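Local coordinates for putative secreted endoglycosylceramidase (Rhodococcus hoagii, PDB 6JYZ), which probably hydrolyses the O-glycosidic bond of galactosylceramides, acting as an endogalactosylceramidase of glycoside hydrolase family 5, at residues P143-G148 with C167-Q172. Numbering follows the deposited sequence.
Sequences PLLQRG and CNIGGQ
Gln146 and Asn168 pair their backbones as an isolated antiparallel bridge of the hydrogen-bonded kind. Gln146 N donates to Asn168 O at 2.8 Å, and Asn168 N returns a bond of the same length to Gln146 O; the two reciprocal bonds close the ring of the bridge. The pairing continues through solvent, where a water donates to Leu144 O and accepts from Gly170 N.

One side of the bridge is apolar. Leu145 CB meets Cys167 CB at 3.7 Å, while branch CD2 reaches Ile169 CG1 at 3.6 Å, the two side chains crossing at a slant. CD1 leans instead toward Cys167.

The amide of Gln146 lies on the other side. With chi1 -70° and an extended chain beyond CG, it is laid flat over the face of the peptide linking Gly170 and Gly171, the two planes nearly parallel: NE2 approaches Gly170 C (3.5 Å) and OE1 approaches Gly171 CA (3.4 Å). This is van der Waals contact, since OE1 and Gly171 N are poorly angled for bonding. Both glycines have positive phi, as expected at the centre of the type I' turn from Ile169 to Gln172. Asn168 holds CG between its backbone N and carbonyl carbon (chi1 58°), bringing OD1 to Gly171 N at 2.9 Å, a weak bond at 119°.

Both segments belong to the long loop between strand 119-124 and helix 177-187, which leaves a strand of the (beta/alpha)8 barrel characteristic of glycoside hydrolase family 5. Cys167 is disulfide-bonded to Cys141, and Arg147 NH1 bonds Gln139 O outside the two segments. The chemistry implies that the register rests on the backbone bonds, with the disulfide tying the loop covalently beside them; Gln146 packs flat on a glycine peptide without a strong polar bond to it, and Asn168 OD1 gives the turn only weak support.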
ATOM      1  N   PRO A 143      -3.108  30.819 -18.012  1.00 19.46           N
ATOM      2  CA  PRO A 143      -2.372  30.382 -19.143  1.00 21.56           C
ATOM      3  C   PRO A 143      -1.356  29.339 -18.686  1.00 18.66           C
ATOM      4  O   PRO A 143      -0.695  29.396 -17.652  1.00 21.90           O
ATOM      5  CB  PRO A 143      -1.701  31.675 -19.660  1.00 22.93           C
ATOM      6  CG  PRO A 143      -2.511  32.786 -19.113  1.00 22.90           C
ATOM      7  CD  PRO A 143      -2.932  32.267 -17.761  1.00 19.38           C
ATOM      8  N   LEU A 144      -1.327  28.393 -19.567  1.00 15.39           N
ATOM      9  CA  LEU A 144      -0.336  27.339 -19.649  1.00 13.83           C
ATOM     10  C   LEU A 144      -0.663  26.172 -18.718  1.00 15.48           C
ATOM     11  O   LEU A 144       0.047  25.163 -18.742  1.00 17.33           O
ATOM     12  CB  LEU A 144       1.105  27.813 -19.398  1.00 15.86           C
ATOM     13  CG  LEU A 144       1.509  29.012 -20.263  1.00 17.81           C
ATOM     14  CD1 LEU A 144       2.948  29.428 -19.899  1.00 19.88           C
ATOM     15  CD2 LEU A 144       1.371  28.655 -21.722  1.00 19.80           C
ATOM     16  N   LEU A 145      -1.677  26.305 -17.865  1.00 13.41           N
ATOM     17  CA  LEU A 145      -2.017  25.235 -16.904  1.00 12.95           C
ATOM     18  C   LEU A 145      -3.272  24.517 -17.345  1.00 14.85           C
ATOM     19  O   LEU A 145      -4.096  25.034 -18.094  1.00 17.23           O
ATOM     20  CB  LEU A 145      -2.236  25.842 -15.527  1.00 13.52           C
ATOM     21  CG  LEU A 145      -1.074  26.649 -14.954  1.00 15.60           C
ATOM     22  CD1 LEU A 145      -1.411  27.059 -13.536  1.00 16.15           C
ATOM     23  CD2 LEU A 145       0.217  25.829 -14.971  1.00 15.69           C
ATOM     24  N   GLN A 146      -3.449  23.295 -16.814  1.00 14.14           N
ATOM     25  CA  GLN A 146      -4.605  22.436 -17.077  1.00 15.68           C
ATOM     26  C   GLN A 146      -5.535  22.440 -15.862  1.00 12.79           C
ATOM     27  O   GLN A 146      -5.103  22.577 -14.718  1.00 12.37           O
ATOM     28  CB  GLN A 146      -4.099  21.006 -17.369  1.00 15.26           C
ATOM     29  CG  GLN A 146      -3.375  20.905 -18.716  1.00 20.72           C
ATOM     30  CD  GLN A 146      -3.159  19.482 -19.192  1.00 23.19           C
ATOM     31  OE1 GLN A 146      -3.874  18.529 -18.816  1.00 25.81           O
ATOM     32  NE2 GLN A 146      -2.144  19.324 -20.024  1.00 28.16           N
ATOM     33  N   ARG A 147      -6.801  22.123 -16.045  1.00 14.10           N
ATOM     34  CA  ARG A 147      -7.754  22.078 -14.950  1.00 13.22           C
ATOM     35  C   ARG A 147      -7.428  20.951 -13.983  1.00 13.37           C
ATOM     36  O   ARG A 147      -7.005  19.854 -14.405  1.00 15.79           O
ATOM     37  CB  ARG A 147      -9.157  21.759 -15.487  1.00 16.57           C
ATOM     38  CG  ARG A 147      -9.582  22.859 -16.463  1.00 17.65           C
ATOM     39  CD  ARG A 147     -11.055  22.671 -16.910  1.00 18.72           C
ATOM     40  NE  ARG A 147     -11.958  22.941 -15.826  1.00 20.69           N
ATOM     41  CZ  ARG A 147     -12.253  24.173 -15.318  1.00 20.44           C
ATOM     42  NH1 ARG A 147     -11.652  25.219 -15.830  1.00 22.38           N
ATOM     43  NH2 ARG A 147     -13.015  24.242 -14.260  1.00 22.84           N
ATOM     44  N   GLY A 148      -7.504  21.235 -12.693  1.00 12.18           N
ATOM     45  CA  GLY A 148      -7.374  20.213 -11.651  1.00 12.15           C
ATOM     46  C   GLY A 148      -8.737  19.606 -11.330  1.00 11.79           C
ATOM     47  O   GLY A 148      -9.788  20.228 -11.486  1.00 11.87           O
ATOM     48  N   CYS A 167      -5.281  24.775 -10.757  1.00 11.16           N
ATOM     49  CA  CYS A 167      -4.817  24.227 -12.031  1.00 11.76           C
ATOM     50  C   CYS A 167      -3.398  23.752 -11.942  1.00 12.01           C
ATOM     51  O   CYS A 167      -2.680  24.081 -10.997  1.00 13.63           O
ATOM     52  CB  CYS A 167      -5.015  25.272 -13.111  1.00 12.46           C
ATOM     53  SG  CYS A 167      -6.752  25.827 -13.189  1.00 14.99           S
ATOM     54  N   ASN A 168      -2.999  22.889 -12.849  1.00 11.17           N
ATOM     55  CA  ASN A 168      -1.698  22.236 -12.729  1.00 10.87           C
ATOM     56  C   ASN A 168      -0.875  22.251 -14.019  1.00 11.61           C
ATOM     57  O   ASN A 168      -1.390  22.584 -15.094  1.00 13.00           O
ATOM     58  CB  ASN A 168      -1.896  20.795 -12.204  1.00 11.69           C
ATOM     59  CG  ASN A 168      -2.788  19.969 -13.082  1.00 13.28           C
ATOM     60  OD1 ASN A 168      -2.565  19.917 -14.288  1.00 13.70           O
ATOM     61  ND2 ASN A 168      -3.777  19.290 -12.513  1.00 13.54           N
ATOM     62  N   ILE A 169       0.401  21.905 -13.850  1.00 12.21           N
ATOM     63  CA  ILE A 169       1.284  21.809 -15.023  1.00 14.33           C
ATOM     64  C   ILE A 169       1.122  20.425 -15.653  1.00 13.86           C
ATOM     65  O   ILE A 169       1.333  19.375 -15.008  1.00 14.75           O
ATOM     66  CB  ILE A 169       2.723  22.072 -14.612  1.00 14.49           C
ATOM     67  CG1 ILE A 169       2.850  23.507 -14.131  1.00 15.39           C
ATOM     68  CG2 ILE A 169       3.701  21.849 -15.790  1.00 16.67           C
ATOM     69  CD1 ILE A 169       4.278  23.874 -13.606  1.00 19.04           C
ATOM     70  N   GLY A 170       0.644  20.399 -16.895  1.00 14.97           N
ATOM     71  CA  GLY A 170       0.681  19.154 -17.684  1.00 15.26           C
ATOM     72  C   GLY A 170      -0.381  18.139 -17.294  1.00 17.63           C
ATOM     73  O   GLY A 170      -0.294  17.011 -17.742  1.00 18.61           O
ATOM     74  N   GLY A 171      -1.384  18.477 -16.462  1.00 15.36           N
ATOM     75  CA  GLY A 171      -2.380  17.525 -15.978  1.00 14.47           C
ATOM     76  C   GLY A 171      -1.843  16.689 -14.815  1.00 13.46           C
ATOM     77  O   GLY A 171      -2.597  15.852 -14.312  1.00 16.39           O
ATOM     78  N   GLN A 172      -0.634  16.898 -14.353  1.00 12.54           N
ATOM     79  CA  GLN A 172      -0.140  16.109 -13.225  1.00 12.42           C
ATOM     80  C   GLN A 172      -0.769  16.615 -11.930  1.00 11.83           C
ATOM     81  O   GLN A 172      -0.641  17.783 -11.554  1.00 11.69           O
ATOM     82  CB  GLN A 172       1.382  16.301 -13.134  1.00 15.21           C
ATOM     83  CG  GLN A 172       1.975  15.418 -12.037  1.00 18.70           C
ATOM     84  CD  GLN A 172       3.363  15.757 -11.563  1.00 31.17           C
ATOM     85  OE1 GLN A 172       4.129  16.425 -12.255  1.00 32.22           O
ATOM     86  NE2 GLN A 172       3.670  15.329 -10.334  1.00 34.56           N
TER
HETATM   87  O   HOH W   1       0.093  22.503 -18.670  1.00 23.53           O